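Local atomic coordinates of PlaB phospholipase (Legionella pneumophila, PDB entry 6ZTI), a protein that acts as a phospholipase of the alpha/beta-hydrolase class and binds NAD(H), which mediates a tetramerization that controls its activity. Residues 36-39 against 40-44; 291-294 against 295-298; 279-282 against 283-287; 24-28 against 29-33; 298-301 against 302-306. All coordinates share one frame; numbering follows the deposited sequence.

How the contacts relate
Along the chain the order is contact 4, contact 1, contact 3, contact 2 and contact 5, all of them local. Contact 4 lies in the loop between strand 16-21 and helix 35-44, and contact 1 on that helix. Contact 3 leads into helix 286-296, contact 2 closes it, and contact 5 opens helix 300-320. Contact 1 touches contacts 2 and 3, with centres about 14 and 12 Å away, so two distant parts of the sequence pack together. Contacts 2 and 5 share Lys-298, with centres about 9 Å apart. Contacts 1 and 4 also meet a second subunit. All lie in the part of the chain that carries the parallel sheet, away from the nucleotide pockets.

Contact 1. Residues 36-39 against 40-44; sequences PQWL and ENQSK
Trp-38 and Gln-42, one helical turn apart, carry the contact by stacking. A CH-pi interaction sets Gln-42 CG 3.5 Å from the centroid of the six-membered indole ring, only 6° off the ring normal. Beyond it the amide lies almost flat on the same aromatic system, its plane 7° from that of the ring, with CD 3.5 Å from Trp-38 CZ2. Gln-42 sets CG beside its backbone N (chi1 -65°), and a bend at chi2 then lays the amide over the indole. Glutamine suits this partly exposed place: it offers methylenes and a flat amide to an aromatic face, and a polar end is tolerated there.

Backbone hydrogen bonds form a second group. Glu-40 N donates to Pro-36 O, Asn-41 N to Gln-37 O, Gln-42 N to Trp-38 O and Ser-43 N to Leu-39 O, all at 3.0 to 3.2 Å, the regular ladder of an alpha helix. The hydroxyl of Ser-43 turns to other partners, the carbonyls of Leu-48 and Ile-50.

Packing sorts the residues by side. Pro-36 and Leu-39 reach Phe-20 of the sheet, Trp-38 meets Ala-282, and Gln-37 and Glu-40 brush Leu-474 of the second subunit. Such division of faces is characteristic of the crossover helix in a beta-alpha-beta unit, here helix 35-44 between strands 16-21 and 55-60.

Contact 2. Residues 291-294 against 295-298; sequences ILRC and LQVK
Ile-291 has CG1 beside its backbone N (chi1 -79°), which leaves CG2 anti to that N, while Leu-295 turns CG beside its own N (chi1 -72°), and the two side chains then lie alongside each other, pointing the same way. Their methyls meet with Ile-291 CG2 at 3.9 Å from Leu-295 CD1. Both branched chains suit this buried side, where they press on Ile-127 of strand 123-129.

This is the C-terminal end of helix 286-296, which lies against the parallel sheet of the alpha/beta-hydrolase domain. On another side of the helix Gln-296 takes an extended course past Leu-292. Its CG comes within 3.1 Å of Leu-292 O, a snug approach, and farther out NE2 passes 3.8 Å from Leu-292 CG. That amide nitrogen donates a hydrogen bond to Lys-47 O, so the glutamine joins the helix to a neighbouring loop. Arg-293 runs at about a right angle to Gln-296 and makes a salt bridge to Glu-309 of helix 300-320.

The regular bonding fades at this end: Leu-295 N still donates to Ile-291 O at 2.9 Å in a nearly straight bond (169°), but Gln-296 N reaches Leu-292 O only weakly, at 3.2 Å, and shares itself, again weakly, with Arg-293 O. Val-297 N instead makes its sound bond to Cys-294 O, three residues back, at 3.1 Å, approaching from above the carbonyl plane. The backbone then turns extended at Val-297, a beta-branched residue at ease in that conformation, and its side chain packs with Cys-294 against Phe-193 and Leu-306.

Contact 3. Residues 279-282 against 283-287; sequences MANA and ATHPT
Asn-281 and Thr-284 meet through one carbonyl: Asn-281 O accepts from both Thr-284 N and Thr-284 OG1, each at 2.9 Å and both from the same face of its plane. Threonine suits the place because its hydroxyl, held between N and the carbonyl carbon at chi1 (49°), can fold back over its own turn. One residue on, His-285 N donates to Ala-282 O at 2.9 Å. The tight side continues inward. Asn-281 OD1 lies at the imidazole edge, 3.6 Å from His-285 CD2, and accepts from Thr-278 N, while ND2 donates to Ser-276 O. The small Ala-282 lets its methyl sit against Trp-38.

On the other side two waters take the place of direct contacts. Water 1 accepts from Ala-283 N at 3.0 Å and donates to Met-279 O, while water 2 bridges Ala-280 O and Thr-284 OG1 at 2.8 Å from the latter. Exposed alanines here ask for little packing.

His-285 is the N-cap of helix 286-296. Its ND1 accepts from Thr-287 N at 3.2 Å in the plane of the ring, and NE2 bonds to Ser-276 OG, so the ring serves the helix end and the loop at once. Using ND1 as an acceptor is consistent with a proton on NE2.

Contact 4. Residues 24-28 against 29-33; sequences WSVTH and TNTYG
His-28 ND1 accepts a nearly straight hydrogen bond from Asn-30 N, 3.1 Å long at 167°, with the donor tilted slightly from the imidazole plane. The Asn-30 side chain then turns over the same ring: ND2 sits 3.5 Å above its centre, and the amide lies 14° from parallel, stacked on the face. With chi1 at 62°, the asparagine places CG between its N and carbonyl carbon, which bends the short amide back onto the ring. The next residue adds a backbone bond, Thr-31 N to His-28 O at 3.2 Å, and so starts the 3-10 turn 29-32. Thr-31 also packs its CG2 against Val-26 CG1 at 3.8 Å, and its hydroxyl meets a bound glycerol, probably from the crystallisation liquor.

The loop follows strand 16-21 and reaches the second subunit: Thr-29 OG1 bonds to Ala-477 N there, and Val-26 packs on Ile-479 of the second subunit. Gly-33, with positive phi, lets the chain turn out of the 3-10 turn towards helix 35-44.

Asn-30 thus holds the imidazole in two ways, by its backbone N at ND1 and by its amide on the face, and together these fix the rotation of the His-28 ring where the loop meets the neighbouring chain.

Contact 5. Residues 298-301 against 302-306; sequences KSRD and SYNKL
Ser-299 and Tyr-303 open the first regular turn of helix 300-320, Tyr-303 N donating to Ser-299 O at 3.0 Å and then Asn-304 N to Arg-300 O and Lys-305 N to Asp-301 O in the usual i to i+4 pattern. Across this first turn the side chains of Ser-299, just before the helix, and Ser-302, within it, meet. Ser-299 OG and Ser-302 OG share a 2.7 Å hydrogen bond, in which either may donate, and Lys-298 N gives a further bond to Ser-302 OG at 3.2 Å. Ser-302 (chi1 48°) tucks its hydroxyl back towards the start of the helix, so that one hydroxyl has two hydrogen-bond partners, Ser-299 OG and Lys-298 N; serine suits both sites, being short enough to turn inward and polar enough to bond there.

Farther round, Arg-300 CG, anti to the backbone N, and CD, turned by the bend at chi2, both lie 3.8 Å from Asn-304 ND2 along the exposed side. Tyr-303 leads the other way: its hydroxyl reaches Ser-192 O and Ala-257 N, and its ring meets Phe-193 edge-to-face.

Ser-299 holds the N-cap position of helix 300-320, and Ser-302, three residues on, reaches back to accept from Lys-298 N, a feature of an N-terminal helix cap.

Contact 1. Residues 36-39 against 40-44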
loop_
_atom_site.group_PDB
_atom_site.type_symbol
_atom_site.label_atom_id
_atom_site.label_comp_id
_atom_site.label_asym_id
_atom_site.label_seq_id
_atom_site.Cartn_x
_atom_site.Cartn_y
_atom_site.Cartn_z
ATOM N N PRO B 36 2.091 27.588 -37.240
ATOM C CA PRO B 36 3.203 28.561 -37.189
ATOM C C PRO B 36 3.578 29.127 -38.548
ATOM O O PRO B 36 3.708 30.350 -38.696
ATOM C CB PRO B 36 4.345 27.744 -36.565
ATOM C CG PRO B 36 3.651 26.677 -35.769
ATOM C CD PRO B 36 2.442 26.317 -36.586
ATOM N N GLN B 37 3.768 28.267 -39.550
ATOM C CA GLN B 37 4.054 28.749 -40.901
ATOM C C GLN B 37 2.926 29.629 -41.427
ATOM O O GLN B 37 3.175 30.611 -42.138
ATOM C CB GLN B 37 4.292 27.559 -41.836
ATOM C CG GLN B 37 5.630 26.851 -41.592
ATOM C CD GLN B 37 5.571 25.324 -41.738
ATOM O OE1 GLN B 37 4.496 24.717 -41.750
ATOM N NE2 GLN B 37 6.744 24.703 -41.839
ATOM N N TRP B 38 1.674 29.304 -41.087
ATOM C CA TRP B 38 0.553 30.100 -41.579
ATOM C C TRP B 38 0.528 31.485 -40.943
ATOM O O TRP B 38 0.265 32.480 -41.632
ATOM C CB TRP B 38 -0.763 29.370 -41.327
ATOM C CG TRP B 38 -1.962 30.070 -41.909
ATOM C CD1 TRP B 38 -2.341 30.088 -43.213
ATOM C CD2 TRP B 38 -2.938 30.849 -41.197
ATOM N NE1 TRP B 38 -3.492 30.831 -43.365
ATOM C CE2 TRP B 38 -3.875 31.308 -42.140
ATOM C CE3 TRP B 38 -3.103 31.203 -39.857
ATOM C CZ2 TRP B 38 -4.958 32.099 -41.789
ATOM C CZ3 TRP B 38 -4.182 31.990 -39.510
ATOM C CH2 TRP B 38 -5.097 32.427 -40.471
ATOM N N LEU B 39 0.785 31.572 -39.632
ATOM C CA LEU B 39 0.864 32.876 -38.976
ATOM C C LEU B 39 1.967 33.727 -39.583
ATOM O O LEU B 39 1.834 34.953 -39.686
ATOM C CB LEU B 39 1.107 32.713 -37.475
ATOM C CG LEU B 39 -0.040 32.190 -36.618
ATOM C CD1 LEU B 39 0.399 32.115 -35.165
ATOM C CD2 LEU B 39 -1.266 33.067 -36.744
ATOM N N GLU B 40 3.073 33.094 -39.977
ATOM C CA GLU B 40 4.145 33.824 -40.640
ATOM C C GLU B 40 3.640 34.502 -41.907
ATOM O O GLU B 40 3.964 35.667 -42.171
ATOM C CB GLU B 40 5.291 32.866 -40.961
ATOM C CG GLU B 40 6.607 33.543 -41.285
ATOM C CD GLU B 40 7.668 32.539 -41.689
ATOM O OE1 GLU B 40 7.413 31.751 -42.631
ATOM O OE2 GLU B 40 8.743 32.520 -41.051
ATOM N N ASN B 41 2.832 33.793 -42.700
ATOM C CA ASN B 41 2.350 34.379 -43.948
ATOM C C ASN B 41 1.281 35.436 -43.693
ATOM O O ASN B 41 1.199 36.423 -44.432
ATOM C CB ASN B 41 1.826 33.282 -44.871
ATOM C CG ASN B 41 2.924 32.332 -45.326
ATOM O OD1 ASN B 41 3.840 32.007 -44.563
ATOM N ND2 ASN B 41 2.847 31.892 -46.578
ATOM N N GLN B 42 0.473 35.266 -42.645
ATOM C CA GLN B 42 -0.512 36.288 -42.310
ATOM C C GLN B 42 0.151 37.590 -41.872
ATOM O O GLN B 42 -0.411 38.671 -42.086
ATOM C CB GLN B 42 -1.448 35.772 -41.219
ATOM C CG GLN B 42 -2.298 34.593 -41.666
ATOM C CD GLN B 42 -3.185 34.943 -42.841
ATOM O OE1 GLN B 42 -4.115 35.740 -42.711
ATOM N NE2 GLN B 42 -2.895 34.360 -44.001
ATOM N N SER B 43 1.334 37.510 -41.260
ATOM C CA SER B 43 2.096 38.720 -40.960
ATOM C C SER B 43 2.623 39.369 -42.237
ATOM O O SER B 43 2.548 40.595 -42.392
ATOM C CB SER B 43 3.248 38.387 -40.010
ATOM O OG SER B 43 3.944 39.561 -39.620
ATOM N N LYS B 44 3.163 38.565 -43.161
ATOM C CA LYS B 44 3.672 39.124 -44.408
ATOM C C LYS B 44 2.576 39.814 -45.211
ATOM O O LYS B 44 2.874 40.717 -46.001
ATOM C CB LYS B 44 4.335 38.027 -45.245
ATOM C CG LYS B 44 5.588 37.439 -44.608
ATOM C CD LYS B 44 6.183 36.322 -45.448
ATOM C CE LYS B 44 7.403 35.718 -44.775
ATOM N NZ LYS B 44 7.985 34.601 -45.568
#

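Contact 2. Residues 291-294 against 295-298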
loop_
_atom_site.group_PDB
_atom_site.type_symbol
_atom_site.label_atom_id
_atom_site.label_comp_id
_atom_site.label_asym_id
_atom_site.label_seq_id
_atom_site.Cartn_x
_atom_site.Cartn_y
_atom_site.Cartn_z
ATOM N N ILE B 291 -7.833 32.404 -33.602
ATOM C CA ILE B 291 -6.531 32.814 -33.077
ATOM C C ILE B 291 -6.134 34.168 -33.644
ATOM O O ILE B 291 -5.615 35.030 -32.924
ATOM C CB ILE B 291 -5.456 31.750 -33.375
ATOM C CG1 ILE B 291 -5.574 30.609 -32.378
ATOM C CG2 ILE B 291 -4.056 32.363 -33.309
ATOM C CD1 ILE B 291 -4.673 29.436 -32.639
ATOM N N LEU B 292 -6.358 34.373 -34.945
ATOM C CA LEU B 292 -5.975 35.634 -35.581
ATOM C C LEU B 292 -6.741 36.804 -34.980
ATOM O O LEU B 292 -6.173 37.881 -34.749
ATOM C CB LEU B 292 -6.217 35.549 -37.092
ATOM C CG LEU B 292 -5.722 36.694 -37.975
ATOM C CD1 LEU B 292 -4.232 36.936 -37.782
ATOM C CD2 LEU B 292 -6.017 36.382 -39.435
ATOM N N ARG B 293 -8.028 36.602 -34.697
ATOM C CA ARG B 293 -8.818 37.629 -34.028
ATOM C C ARG B 293 -8.254 37.933 -32.645
ATOM O O ARG B 293 -8.106 39.101 -32.263
ATOM C CB ARG B 293 -10.274 37.170 -33.921
ATOM C CG ARG B 293 -11.071 37.236 -35.206
ATOM C CD ARG B 293 -11.292 38.676 -35.672
ATOM N NE ARG B 293 -11.842 39.539 -34.624
ATOM C CZ ARG B 293 -13.140 39.662 -34.345
ATOM N NH1 ARG B 293 -14.049 38.972 -35.027
ATOM N NH2 ARG B 293 -13.529 40.478 -33.373
ATOM N N CYS B 294 -7.942 36.885 -31.875
ATOM C CA CYS B 294 -7.431 37.069 -30.515
ATOM C C CYS B 294 -6.121 37.845 -30.531
ATOM O O CYS B 294 -5.934 38.790 -29.754
ATOM C CB CYS B 294 -7.249 35.706 -29.830
ATOM S SG CYS B 294 -8.807 34.787 -29.478
ATOM N N LEU B 295 -5.208 37.471 -31.433
ATOM C CA LEU B 295 -3.930 38.166 -31.550
ATOM C C LEU B 295 -4.094 39.626 -31.941
ATOM O O LEU B 295 -3.185 40.430 -31.699
ATOM C CB LEU B 295 -3.043 37.472 -32.585
ATOM C CG LEU B 295 -2.462 36.116 -32.183
ATOM C CD1 LEU B 295 -1.737 35.489 -33.362
ATOM C CD2 LEU B 295 -1.518 36.265 -30.996
ATOM N N GLN B 296 -5.214 39.987 -32.558
ATOM C CA GLN B 296 -5.441 41.357 -32.982
ATOM C C GLN B 296 -6.051 42.223 -31.882
ATOM O O GLN B 296 -6.091 43.451 -32.029
ATOM C CB GLN B 296 -6.319 41.356 -34.243
ATOM C CG GLN B 296 -5.560 40.846 -35.483
ATOM C CD GLN B 296 -6.448 40.512 -36.675
ATOM O OE1 GLN B 296 -7.647 40.257 -36.536
ATOM N NE2 GLN B 296 -5.849 40.496 -37.857
ATOM N N VAL B 297 -6.488 41.627 -30.770
ATOM C CA VAL B 297 -6.991 42.426 -29.663
ATOM C C VAL B 297 -5.892 43.337 -29.138
ATOM O O VAL B 297 -4.763 42.902 -28.876
ATOM C CB VAL B 297 -7.544 41.519 -28.560
ATOM C CG1 VAL B 297 -7.799 42.329 -27.303
ATOM C CG2 VAL B 297 -8.817 40.860 -29.034
ATOM N N LYS B 298 -6.227 44.615 -28.962
ATOM C CA LYS B 298 -5.269 45.598 -28.473
ATOM C C LYS B 298 -5.849 46.499 -27.389
ATOM O O LYS B 298 -5.194 47.468 -26.995
ATOM C CB LYS B 298 -4.743 46.455 -29.629
ATOM C CG LYS B 298 -3.844 45.695 -30.600
ATOM C CD LYS B 298 -3.192 46.625 -31.609
ATOM C CE LYS B 298 -2.235 45.875 -32.517
ATOM N NZ LYS B 298 -1.456 46.798 -33.395
#

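Contact 3. Residues 279-282 against 283-287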
loop_
_atom_site.group_PDB
_atom_site.type_symbol
_atom_site.label_atom_id
_atom_site.label_comp_id
_atom_site.label_asym_id
_atom_site.label_seq_id
_atom_site.Cartn_x
_atom_site.Cartn_y
_atom_site.Cartn_z
ATOM N N MET B 279 -1.751 24.609 -44.176
ATOM C CA MET B 279 -1.742 25.820 -44.988
ATOM C C MET B 279 -2.960 25.871 -45.896
ATOM O O MET B 279 -3.473 26.958 -46.192
ATOM C CB MET B 279 -0.464 25.897 -45.828
ATOM C CG MET B 279 0.806 26.214 -45.042
ATOM S SD MET B 279 0.716 27.787 -44.174
ATOM C CE MET B 279 0.489 28.937 -45.532
ATOM N N ALA B 280 -3.452 24.708 -46.327
ATOM C CA ALA B 280 -4.516 24.680 -47.321
ATOM C C ALA B 280 -5.886 24.898 -46.696
ATOM O O ALA B 280 -6.767 25.489 -47.332
ATOM C CB ALA B 280 -4.479 23.355 -48.081
ATOM N N ASN B 281 -6.085 24.453 -45.459
ATOM C CA ASN B 281 -7.376 24.596 -44.813
ATOM C C ASN B 281 -7.413 25.727 -43.792
ATOM O O ASN B 281 -8.493 26.041 -43.296
ATOM C CB ASN B 281 -7.792 23.268 -44.153
ATOM C CG ASN B 281 -7.028 22.961 -42.858
ATOM O OD1 ASN B 281 -6.486 23.851 -42.196
ATOM N ND2 ASN B 281 -7.015 21.686 -42.481
ATOM N N ALA B 282 -6.279 26.373 -43.503
ATOM C CA ALA B 282 -6.242 27.323 -42.392
ATOM C C ALA B 282 -7.257 28.445 -42.572
ATOM O O ALA B 282 -7.942 28.830 -41.618
ATOM C CB ALA B 282 -4.836 27.901 -42.238
ATOM N N ALA B 283 -7.365 28.995 -43.783
ATOM C CA ALA B 283 -8.263 30.123 -43.995
ATOM C C ALA B 283 -9.690 29.806 -43.576
ATOM O O ALA B 283 -10.454 30.728 -43.269
ATOM C CB ALA B 283 -8.229 30.552 -45.462
ATOM N N THR B 284 -10.058 28.526 -43.538
ATOM C CA THR B 284 -11.403 28.096 -43.189
ATOM C C THR B 284 -11.440 27.316 -41.887
ATOM O O THR B 284 -12.470 26.729 -41.551
ATOM C CB THR B 284 -11.984 27.235 -44.308
ATOM O OG1 THR B 284 -11.034 26.224 -44.668
ATOM C CG2 THR B 284 -12.301 28.089 -45.521
ATOM N N HIS B 285 -10.339 27.281 -41.168
ATOM C CA HIS B 285 -10.219 26.479 -39.966
ATOM C C HIS B 285 -10.640 27.309 -38.761
ATOM O O HIS B 285 -10.090 28.395 -38.559
ATOM C CB HIS B 285 -8.781 26.013 -39.796
ATOM C CG HIS B 285 -8.627 24.863 -38.853
ATOM N ND1 HIS B 285 -8.860 24.976 -37.502
ATOM C CD2 HIS B 285 -8.264 23.577 -39.068
ATOM C CE1 HIS B 285 -8.649 23.807 -36.924
ATOM N NE2 HIS B 285 -8.280 22.943 -37.851
ATOM N N PRO B 286 -11.594 26.852 -37.943
ATOM C CA PRO B 286 -12.036 27.706 -36.826
ATOM C C PRO B 286 -10.909 28.132 -35.911
ATOM O O PRO B 286 -10.872 29.296 -35.507
ATOM C CB PRO B 286 -13.057 26.829 -36.086
ATOM C CG PRO B 286 -13.491 25.816 -37.080
ATOM C CD PRO B 286 -12.322 25.567 -37.974
ATOM N N THR B 287 -9.993 27.223 -35.560
ATOM C CA THR B 287 -8.910 27.582 -34.649
ATOM C C THR B 287 -8.074 28.721 -35.221
ATOM O O THR B 287 -7.805 29.715 -34.541
ATOM C CB THR B 287 -8.015 26.370 -34.376
ATOM O OG1 THR B 287 -8.807 25.261 -33.949
ATOM C CG2 THR B 287 -6.990 26.698 -33.299
HETATM O O HOH W 1 -5.883 28.445 -46.278
HETATM O O HOH W 2 -9.275 27.207 -46.669
#

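Contact 4. Residues 24-28 against 29-33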
loop_
_atom_site.group_PDB
_atom_site.type_symbol
_atom_site.label_atom_id
_atom_site.label_comp_id
_atom_site.label_asym_id
_atom_site.label_seq_id
_atom_site.Cartn_x
_atom_site.Cartn_y
_atom_site.Cartn_z
ATOM N N TRP B 24 0.979 17.479 -23.203
ATOM C CA TRP B 24 1.704 16.397 -22.566
ATOM C C TRP B 24 1.851 15.204 -23.505
ATOM O O TRP B 24 1.071 15.016 -24.441
ATOM C CB TRP B 24 1.019 15.960 -21.266
ATOM C CG TRP B 24 -0.448 15.576 -21.345
ATOM C CD1 TRP B 24 -1.488 16.341 -21.810
ATOM C CD2 TRP B 24 -1.036 14.352 -20.884
ATOM N NE1 TRP B 24 -2.676 15.657 -21.688
ATOM C CE2 TRP B 24 -2.426 14.437 -21.119
ATOM C CE3 TRP B 24 -0.523 13.191 -20.304
ATOM C CZ2 TRP B 24 -3.301 13.404 -20.799
ATOM C CZ3 TRP B 24 -1.400 12.161 -19.987
ATOM C CH2 TRP B 24 -2.769 12.276 -20.238
ATOM N N SER B 25 2.885 14.403 -23.244
ATOM C CA SER B 25 3.243 13.218 -24.020
ATOM C C SER B 25 3.689 13.546 -25.441
ATOM O O SER B 25 3.796 12.640 -26.270
ATOM C CB SER B 25 2.086 12.212 -24.059
ATOM O OG SER B 25 1.923 11.591 -22.793
ATOM N N VAL B 26 3.987 14.811 -25.732
ATOM C CA VAL B 26 4.400 15.230 -27.068
ATOM C C VAL B 26 5.882 14.940 -27.266
ATOM O O VAL B 26 6.707 15.212 -26.386
ATOM C CB VAL B 26 4.092 16.724 -27.270
ATOM C CG1 VAL B 26 4.733 17.247 -28.525
ATOM C CG2 VAL B 26 2.588 16.937 -27.322
ATOM N N THR B 27 6.232 14.401 -28.441
ATOM C CA THR B 27 7.627 14.124 -28.767
ATOM C C THR B 27 8.067 14.734 -30.094
ATOM O O THR B 27 9.152 14.399 -30.581
ATOM C CB THR B 27 7.898 12.615 -28.809
ATOM O OG1 THR B 27 7.121 12.011 -29.849
ATOM C CG2 THR B 27 7.562 11.972 -27.474
ATOM N N HIS B 28 7.272 15.627 -30.678
ATOM C CA HIS B 28 7.560 16.161 -32.002
ATOM C C HIS B 28 6.776 17.453 -32.170
ATOM O O HIS B 28 5.583 17.496 -31.849
ATOM C CB HIS B 28 7.178 15.133 -33.071
ATOM C CG HIS B 28 7.813 15.370 -34.402
ATOM N ND1 HIS B 28 7.749 16.583 -35.055
ATOM C CD2 HIS B 28 8.502 14.540 -35.220
ATOM C CE1 HIS B 28 8.387 16.494 -36.208
ATOM N NE2 HIS B 28 8.852 15.264 -36.333
ATOM N N THR B 29 7.442 18.502 -32.663
ATOM C CA THR B 29 6.825 19.818 -32.772
ATOM C C THR B 29 5.841 19.918 -33.929
ATOM O O THR B 29 5.220 20.973 -34.100
ATOM C CB THR B 29 7.895 20.913 -32.912
ATOM O OG1 THR B 29 8.870 20.528 -33.884
ATOM C CG2 THR B 29 8.588 21.174 -31.567
ATOM N N ASN B 30 5.678 18.869 -34.732
ATOM C CA ASN B 30 4.569 18.867 -35.676
ATOM C C ASN B 30 3.226 18.846 -34.964
ATOM O O ASN B 30 2.191 19.041 -35.614
ATOM C CB ASN B 30 4.671 17.678 -36.647
ATOM C CG ASN B 30 4.612 16.321 -35.952
ATOM O OD1 ASN B 30 4.256 16.214 -34.783
ATOM N ND2 ASN B 30 4.958 15.273 -36.690
ATOM N N THR B 31 3.229 18.614 -33.649
ATOM C CA THR B 31 2.023 18.755 -32.843
ATOM C C THR B 31 1.301 20.069 -33.126
ATOM O O THR B 31 0.077 20.150 -32.971
ATOM C CB THR B 31 2.398 18.659 -31.359
ATOM O OG1 THR B 31 1.216 18.627 -30.545
ATOM C CG2 THR B 31 3.253 19.855 -30.937
ATOM N N TYR B 32 2.036 21.105 -33.541
ATOM C CA TYR B 32 1.456 22.414 -33.825
ATOM C C TYR B 32 0.812 22.505 -35.202
ATOM O O TYR B 32 0.262 23.560 -35.538
ATOM C CB TYR B 32 2.523 23.513 -33.705
ATOM C CG TYR B 32 3.196 23.586 -32.347
ATOM C CD1 TYR B 32 2.448 23.774 -31.194
ATOM C CD2 TYR B 32 4.587 23.497 -32.223
ATOM C CE1 TYR B 32 3.057 23.849 -29.951
ATOM C CE2 TYR B 32 5.203 23.575 -30.989
ATOM C CZ TYR B 32 4.426 23.753 -29.855
ATOM O OH TYR B 32 5.021 23.833 -28.613
ATOM N N GLY B 33 0.852 21.432 -35.997
ATOM C CA GLY B 33 0.303 21.485 -37.334
ATOM C C GLY B 33 1.152 22.419 -38.175
ATOM O O GLY B 33 2.348 22.577 -37.948
#

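Contact 5. Residues 298-301 against 302-306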
loop_
_atom_site.group_PDB
_atom_site.type_symbol
_atom_site.label_atom_id
_atom_site.label_comp_id
_atom_site.label_asym_id
_atom_site.label_seq_id
_atom_site.Cartn_x
_atom_site.Cartn_y
_atom_site.Cartn_z
ATOM N N LYS B 298 -6.227 44.615 -28.962
ATOM C CA LYS B 298 -5.269 45.598 -28.473
ATOM C C LYS B 298 -5.849 46.499 -27.389
ATOM O O LYS B 298 -5.194 47.468 -26.995
ATOM C CB LYS B 298 -4.743 46.455 -29.629
ATOM C CG LYS B 298 -3.844 45.695 -30.600
ATOM C CD LYS B 298 -3.192 46.625 -31.609
ATOM C CE LYS B 298 -2.235 45.875 -32.517
ATOM N NZ LYS B 298 -1.456 46.798 -33.395
ATOM N N SER B 299 -7.049 46.211 -26.892
ATOM C CA SER B 299 -7.708 47.120 -25.964
ATOM C C SER B 299 -8.793 46.374 -25.216
ATOM O O SER B 299 -9.223 45.291 -25.619
ATOM C CB SER B 299 -8.337 48.295 -26.707
ATOM O OG SER B 299 -9.410 47.804 -27.514
ATOM N N ARG B 300 -9.264 47.001 -24.138
ATOM C CA ARG B 300 -10.410 46.476 -23.405
ATOM C C ARG B 300 -11.625 46.343 -24.320
ATOM O O ARG B 300 -12.361 45.351 -24.252
ATOM C CB ARG B 300 -10.698 47.398 -22.212
ATOM C CG ARG B 300 -12.006 47.120 -21.452
ATOM C CD ARG B 300 -11.851 46.048 -20.399
ATOM N NE ARG B 300 -11.042 46.487 -19.266
ATOM C CZ ARG B 300 -10.838 45.762 -18.171
ATOM N NH1 ARG B 300 -11.391 44.566 -18.056
ATOM N NH2 ARG B 300 -10.078 46.230 -17.190
ATOM N N ASP B 301 -11.833 47.321 -25.203
ATOM C CA ASP B 301 -13.029 47.337 -26.040
ATOM C C ASP B 301 -13.013 46.199 -27.047
ATOM O O ASP B 301 -14.013 45.497 -27.222
ATOM C CB ASP B 301 -13.136 48.678 -26.768
ATOM C CG ASP B 301 -13.271 49.854 -25.817
ATOM O OD1 ASP B 301 -14.218 49.862 -24.998
ATOM O OD2 ASP B 301 -12.419 50.767 -25.877
ATOM N N SER B 302 -11.898 46.033 -27.757
ATOM C CA SER B 302 -11.792 44.933 -28.703
ATOM C C SER B 302 -11.860 43.589 -27.994
ATOM O O SER B 302 -12.420 42.631 -28.534
ATOM C CB SER B 302 -10.498 45.058 -29.503
ATOM O OG SER B 302 -9.385 45.307 -28.655
ATOM N N TYR B 303 -11.298 43.502 -26.783
ATOM C CA TYR B 303 -11.366 42.269 -26.014
ATOM C C TYR B 303 -12.807 41.908 -25.692
ATOM O O TYR B 303 -13.230 40.769 -25.902
ATOM C CB TYR B 303 -10.557 42.399 -24.722
ATOM C CG TYR B 303 -10.502 41.117 -23.905
ATOM C CD1 TYR B 303 -9.757 40.031 -24.336
ATOM C CD2 TYR B 303 -11.184 41.003 -22.708
ATOM C CE1 TYR B 303 -9.690 38.860 -23.599
ATOM C CE2 TYR B 303 -11.120 39.841 -21.954
ATOM C CZ TYR B 303 -10.369 38.769 -22.410
ATOM O OH TYR B 303 -10.300 37.606 -21.687
ATOM N N ASN B 304 -13.571 42.869 -25.157
ATOM C CA ASN B 304 -14.953 42.594 -24.781
ATOM C C ASN B 304 -15.806 42.282 -26.000
ATOM O O ASN B 304 -16.751 41.487 -25.914
ATOM C CB ASN B 304 -15.540 43.782 -24.017
ATOM C CG ASN B 304 -14.984 43.899 -22.626
ATOM O OD1 ASN B 304 -14.449 42.939 -22.079
ATOM N ND2 ASN B 304 -15.118 45.073 -22.038
ATOM N N LYS B 305 -15.501 42.909 -27.137
ATOM C CA LYS B 305 -16.149 42.527 -28.386
ATOM C C LYS B 305 -15.925 41.046 -28.671
ATOM O O LYS B 305 -16.872 40.305 -28.956
ATOM C CB LYS B 305 -15.614 43.398 -29.521
ATOM C CG LYS B 305 -16.254 43.174 -30.885
ATOM C CD LYS B 305 -16.304 44.486 -31.680
ATOM C CE LYS B 305 -15.829 44.319 -33.119
ATOM N NZ LYS B 305 -15.790 45.630 -33.841
ATOM N N LEU B 306 -14.676 40.590 -28.561
ATOM C CA LEU B 306 -14.359 39.190 -28.824
ATOM C C LEU B 306 -14.973 38.260 -27.785
ATOM O O LEU B 306 -15.403 37.144 -28.119
ATOM C CB LEU B 306 -12.845 39.015 -28.866
ATOM C CG LEU B 306 -12.275 37.698 -29.380
ATOM C CD1 LEU B 306 -13.087 37.153 -30.526
ATOM C CD2 LEU B 306 -10.848 37.922 -29.837
#